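PDB 3BB7: interpain A from Prevotella intermedia, which probably cleaves peptide bonds as a cysteine protease of the C10 peptidase family, made as an inactive precursor that activates itself. Local coordinates for residues 152-166 and 177-191. The protein carries 1 engineered substitution. Numbering follows the deposited sequence.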
loop_
_atom_site.group_PDB
_atom_site.type_symbol
_atom_site.label_atom_id
_atom_site.label_comp_id
_atom_site.label_asym_id
_atom_site.label_seq_id
_atom_site.Cartn_x
_atom_site.Cartn_y
_atom_site.Cartn_z
ATOM N N ILE A 152 19.257 11.580 -8.684
ATOM C CA ILE A 152 18.677 11.345 -7.363
ATOM C C ILE A 152 19.351 10.066 -6.859
ATOM O O ILE A 152 19.118 8.983 -7.385
ATOM C CB ILE A 152 17.148 11.174 -7.450
ATOM C CG1 ILE A 152 16.493 12.471 -7.996
ATOM C CG2 ILE A 152 16.588 10.761 -6.079
ATOM C CD1 ILE A 152 15.069 12.266 -8.517
ATOM N N SER A 153 20.207 10.208 -5.842
ATOM C CA SER A 153 21.115 9.133 -5.437
ATOM C C SER A 153 20.885 8.696 -4.002
ATOM O O SER A 153 20.468 9.498 -3.163
ATOM C CB SER A 153 22.561 9.614 -5.585
ATOM O OG SER A 153 22.800 9.964 -6.940
ATOM N N ALA A 154 21.212 7.436 -3.723
ATOM C CA ALA A 154 21.175 6.908 -2.377
ATOM C C ALA A 154 22.460 6.118 -2.116
ATOM O O ALA A 154 22.823 5.228 -2.906
ATOM C CB ALA A 154 19.986 5.993 -2.259
ATOM N N ASP A 155 23.152 6.446 -1.031
ATOM C CA ASP A 155 24.320 5.668 -0.600
ATOM C C ASP A 155 23.879 4.763 0.533
ATOM O O ASP A 155 24.057 5.067 1.724
ATOM C CB ASP A 155 25.435 6.607 -0.145
ATOM C CG ASP A 155 26.689 5.856 0.262
ATOM O OD1 ASP A 155 26.685 4.591 0.195
ATOM O OD2 ASP A 155 27.669 6.544 0.670
ATOM N N PHE A 156 23.247 3.645 0.167
ATOM C CA PHE A 156 22.691 2.722 1.166
ATOM C C PHE A 156 23.772 2.201 2.120
ATOM O O PHE A 156 23.549 2.068 3.346
ATOM C CB PHE A 156 21.981 1.523 0.511
ATOM C CG PHE A 156 20.994 1.878 -0.579
ATOM C CD1 PHE A 156 19.638 2.050 -0.301
ATOM C CD2 PHE A 156 21.408 1.929 -1.909
ATOM C CE1 PHE A 156 18.726 2.299 -1.305
ATOM C CE2 PHE A 156 20.498 2.235 -2.946
ATOM C CZ PHE A 156 19.157 2.415 -2.637
ATOM N N GLY A 157 24.935 1.846 1.554
ATOM C CA GLY A 157 25.965 1.155 2.348
ATOM C C GLY A 157 26.553 2.039 3.435
ATOM O O GLY A 157 27.066 1.529 4.444
ATOM N N ASN A 158 26.481 3.363 3.276
ATOM C CA ASN A 158 26.973 4.267 4.317
ATOM C C ASN A 158 25.872 4.908 5.145
ATOM O O ASN A 158 26.134 5.840 5.923
ATOM C CB ASN A 158 27.897 5.316 3.715
ATOM C CG ASN A 158 29.217 4.735 3.275
ATOM O OD1 ASN A 158 29.904 4.090 4.056
ATOM N ND2 ASN A 158 29.563 4.939 2.014
ATOM N N THR A 159 24.646 4.390 5.029
ATOM C CA THR A 159 23.535 4.976 5.743
ATOM C C THR A 159 23.091 4.066 6.877
ATOM O O THR A 159 22.742 2.902 6.638
ATOM C CB THR A 159 22.350 5.255 4.798
ATOM O OG1 THR A 159 22.760 6.230 3.851
ATOM C CG2 THR A 159 21.143 5.815 5.564
ATOM N N THR A 160 23.125 4.592 8.111
ATOM C CA THR A 160 22.547 3.908 9.252
ATOM C C THR A 160 21.151 4.498 9.444
ATOM O O THR A 160 21.021 5.632 9.913
ATOM C CB THR A 160 23.414 4.123 10.512
ATOM O OG1 THR A 160 24.734 3.612 10.253
ATOM C CG2 THR A 160 22.824 3.397 11.700
ATOM N N TYR A 161 20.113 3.752 9.066
ATOM C CA TYR A 161 18.739 4.279 9.132
ATOM C C TYR A 161 18.384 4.688 10.555
ATOM O O TYR A 161 18.652 3.969 11.521
ATOM C CB TYR A 161 17.722 3.302 8.504
ATOM C CG TYR A 161 18.083 3.093 7.065
ATOM C CD1 TYR A 161 18.737 1.945 6.659
ATOM C CD2 TYR A 161 17.842 4.098 6.107
ATOM C CE1 TYR A 161 19.168 1.795 5.335
ATOM C CE2 TYR A 161 18.238 3.947 4.794
ATOM C CZ TYR A 161 18.925 2.792 4.407
ATOM O OH TYR A 161 19.381 2.666 3.091
ATOM N N ASP A 162 17.824 5.875 10.704
ATOM C CA ASP A 162 17.624 6.452 12.038
ATOM C C ASP A 162 16.263 6.032 12.598
ATOM O O ASP A 162 15.349 6.856 12.756
ATOM C CB ASP A 162 17.787 7.960 11.966
ATOM C CG ASP A 162 17.837 8.626 13.345
ATOM O OD1 ASP A 162 17.866 9.875 13.362
ATOM O OD2 ASP A 162 17.868 7.935 14.400
ATOM N N TRP A 163 16.129 4.737 12.880
ATOM C CA TRP A 163 14.846 4.174 13.337
ATOM C C TRP A 163 14.256 4.877 14.557
ATOM O O TRP A 163 13.045 5.040 14.653
ATOM C CB TRP A 163 14.974 2.672 13.625
ATOM C CG TRP A 163 15.498 1.908 12.438
ATOM C CD1 TRP A 163 16.707 1.294 12.316
ATOM C CD2 TRP A 163 14.864 1.791 11.155
ATOM N NE1 TRP A 163 16.825 0.705 11.086
ATOM C CE2 TRP A 163 15.716 1.026 10.333
ATOM C CE3 TRP A 163 13.637 2.224 10.637
ATOM C CZ2 TRP A 163 15.379 0.686 9.006
ATOM C CZ3 TRP A 163 13.306 1.904 9.311
ATOM C CH2 TRP A 163 14.186 1.160 8.498
ATOM N N ALA A 164 15.120 5.311 15.470
ATOM C CA ALA A 164 14.639 5.950 16.715
ATOM C C ALA A 164 13.960 7.294 16.463
ATOM O O ALA A 164 13.232 7.757 17.355
ATOM C CB ALA A 164 15.796 6.113 17.728
ATOM N N ASN A 165 14.182 7.906 15.286
ATOM C CA ASN A 165 13.574 9.202 14.942
ATOM C C ASN A 165 12.459 9.089 13.905
ATOM O O ASN A 165 12.004 10.114 13.355
ATOM C CB ASN A 165 14.653 10.203 14.480
ATOM C CG ASN A 165 15.267 10.982 15.626
ATOM O OD1 ASN A 165 14.569 11.423 16.556
ATOM N ND2 ASN A 165 16.583 11.148 15.578
ATOM N N MET A 166 11.981 7.866 13.661
ATOM C CA MET A 166 10.822 7.677 12.775
ATOM C C MET A 166 9.523 7.816 13.561
ATOM O O MET A 166 9.092 6.899 14.237
ATOM C CB MET A 166 10.852 6.302 12.097
ATOM C CG MET A 166 12.130 5.938 11.459
ATOM S SD MET A 166 12.314 6.717 9.875
ATOM C CE MET A 166 13.903 5.992 9.346
ATOM N N ALA A 177 15.255 16.405 12.819
ATOM C CA ALA A 177 15.855 15.063 12.820
ATOM C C ALA A 177 14.813 13.976 12.508
ATOM O O ALA A 177 15.103 13.001 11.806
ATOM C CB ALA A 177 16.555 14.768 14.144
ATOM N N GLU A 178 13.593 14.147 13.002
ATOM C CA GLU A 178 12.527 13.198 12.674
ATOM C C GLU A 178 12.153 13.277 11.179
ATOM O O GLU A 178 11.939 12.251 10.535
ATOM C CB GLU A 178 11.314 13.490 13.546
ATOM C CG GLU A 178 11.523 13.046 14.983
ATOM C CD GLU A 178 10.539 13.633 15.980
ATOM O OE1 GLU A 178 10.441 13.056 17.081
ATOM O OE2 GLU A 178 9.866 14.644 15.693
ATOM N N ALA A 179 12.079 14.494 10.633
ATOM C CA ALA A 179 11.807 14.684 9.207
ATOM C C ALA A 179 12.906 14.055 8.378
ATOM O O ALA A 179 12.622 13.336 7.425
ATOM C CB ALA A 179 11.699 16.141 8.909
ATOM N N ASN A 180 14.163 14.320 8.721
ATOM C CA ASN A 180 15.263 13.739 7.953
ATOM C C ASN A 180 15.327 12.205 8.021
ATOM O O ASN A 180 15.702 11.532 7.056
ATOM C CB ASN A 180 16.563 14.375 8.401
ATOM C CG ASN A 180 16.713 15.786 7.861
ATOM O OD1 ASN A 180 16.122 16.125 6.832
ATOM N ND2 ASN A 180 17.507 16.592 8.525
ATOM N N ALA A 181 14.990 11.656 9.186
ATOM C CA ALA A 181 14.998 10.210 9.360
ATOM C C ALA A 181 14.085 9.568 8.360
ATOM O O ALA A 181 14.498 8.664 7.641
ATOM C CB ALA A 181 14.581 9.837 10.757
ATOM N N VAL A 182 12.825 10.019 8.323
ATOM C CA VAL A 182 11.877 9.399 7.426
ATOM C C VAL A 182 12.150 9.764 5.957
ATOM O O VAL A 182 11.937 8.910 5.077
ATOM C CB VAL A 182 10.395 9.661 7.845
ATOM C CG1 VAL A 182 9.956 11.109 7.583
ATOM C CG2 VAL A 182 9.473 8.705 7.129
ATOM N N ALA A 183 12.608 10.997 5.694
ATOM C CA ALA A 183 12.868 11.416 4.316
ATOM C C ALA A 183 13.994 10.603 3.689
ATOM O O ALA A 183 13.944 10.318 2.508
ATOM C CB ALA A 183 13.211 12.887 4.271
ATOM N N THR A 184 15.028 10.273 4.480
ATOM C CA THR A 184 16.130 9.445 3.995
ATOM C C THR A 184 15.602 8.068 3.605
ATOM O O THR A 184 15.920 7.578 2.524
ATOM C CB THR A 184 17.202 9.328 5.084
ATOM O OG1 THR A 184 17.740 10.637 5.352
ATOM C CG2 THR A 184 18.303 8.382 4.645
ATOM N N LEU A 185 14.804 7.454 4.487
ATOM C CA LEU A 185 14.236 6.142 4.218
ATOM C C LEU A 185 13.347 6.153 2.957
ATOM O O LEU A 185 13.455 5.269 2.100
ATOM C CB LEU A 185 13.463 5.647 5.450
ATOM C CG LEU A 185 12.788 4.276 5.319
ATOM C CD1 LEU A 185 13.857 3.157 5.092
ATOM C CD2 LEU A 185 11.956 3.960 6.537
ATOM N N MET A 186 12.500 7.179 2.822
ATOM C CA MET A 186 11.623 7.316 1.642
ATOM C C MET A 186 12.436 7.419 0.359
ATOM O O MET A 186 12.142 6.739 -0.612
ATOM C CB MET A 186 10.775 8.578 1.771
ATOM C CG MET A 186 9.679 8.486 2.801
ATOM S SD MET A 186 8.309 7.474 2.202
ATOM C CE MET A 186 7.248 7.491 3.645
ATOM N N LEU A 187 13.482 8.263 0.381
ATOM C CA LEU A 187 14.313 8.452 -0.802
ATOM C C LEU A 187 14.991 7.126 -1.156
ATOM O O LEU A 187 14.979 6.690 -2.299
ATOM C CB LEU A 187 15.352 9.527 -0.520
ATOM C CG LEU A 187 16.605 9.532 -1.397
ATOM C CD1 LEU A 187 16.185 10.048 -2.693
ATOM C CD2 LEU A 187 17.680 10.406 -0.779
ATOM N N HIS A 188 15.530 6.446 -0.153
ATOM C CA HIS A 188 16.249 5.202 -0.420
ATOM C C HIS A 188 15.319 4.119 -0.942
ATOM O O HIS A 188 15.683 3.386 -1.879
ATOM C CB HIS A 188 16.981 4.765 0.831
ATOM C CG HIS A 188 18.187 5.594 1.122
ATOM N ND1 HIS A 188 19.295 5.075 1.757
ATOM C CD2 HIS A 188 18.485 6.886 0.818
ATOM C CE1 HIS A 188 20.211 6.027 1.875
ATOM N NE2 HIS A 188 19.757 7.125 1.290
ATOM N N CYS A 189 14.103 4.054 -0.394
ATOM C CA CYS A 189 13.127 3.056 -0.894
ATOM C C CYS A 189 12.765 3.343 -2.337
ATOM O O CYS A 189 12.590 2.386 -3.129
ATOM C CB CYS A 189 11.874 3.033 -0.030
ATOM S SG CYS A 189 12.162 2.296 1.601
ATOM N N GLY A 190 12.621 4.627 -2.688
ATOM C CA GLY A 190 12.331 4.966 -4.097
ATOM C C GLY A 190 13.487 4.610 -5.027
ATOM O O GLY A 190 13.291 3.968 -6.082
ATOM N N VAL A 191 14.698 5.067 -4.700
ATOM C CA VAL A 191 15.854 4.794 -5.568
ATOM C C VAL A 191 16.050 3.273 -5.725
ATOM O O VAL A 191 16.296 2.770 -6.825
ATOM C CB VAL A 191 17.113 5.467 -5.013
ATOM C CG1 VAL A 191 18.359 4.983 -5.766
ATOM C CG2 VAL A 191 16.948 7.003 -5.102
HETATM O O HOH W 1 22.497 8.728 0.570
HETATM O O HOH W 2 17.087 7.347 8.263
HETATM O O HOH W 3 17.625 11.897 11.616
HETATM O O HOH W 4 11.755 10.760 17.718
#
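The imidazole of His188 lies between the methyl of Ala154 on one face and CG2 of Thr184, one helical turn back, on the other, and the hydroxyl of Tyr161 sits in the ring plane at its edge. With Phe156, these two rings make an aromatic cluster that joins helix 176-192 of the C10 peptidase domain to the loop following strand 150-154. Alanine suits its place because a single methyl is small enough to sit close over the ring face, its CB 3.7 Å from the His188 ring centroid, in a CH-pi contact. Tyr161 OH and His188 ND1 hydrogen-bond at 2.8 Å, with the two ring planes almost perpendicular (89°). A water that accepts from Asp155 N makes a longer contact (3.3 Å) with His188 NE2; together with the bond at ND1 it probably limits how the ring can turn. Phe156 turns its edge to the helix, CE1 3.3 Å from His188 O, while Tyr218 stacks on its ring.

Farther along, the small Ala181 lets the loop come close, its CB 3.7 Å from Asn165 CB. One water takes the proton of Asp162 N and donates to Ala181 O; another donates to both Asp162 OD1 and Ala177 O. Bent at chi2 (-79°), the flexible Met166 lays SD against Val182 CA and brings CE to 3.2 Å from Ala181 O. Asn165 ND2 donates almost straight (171°) to Asp162 OD1, with that oxygen in the plane of the amide.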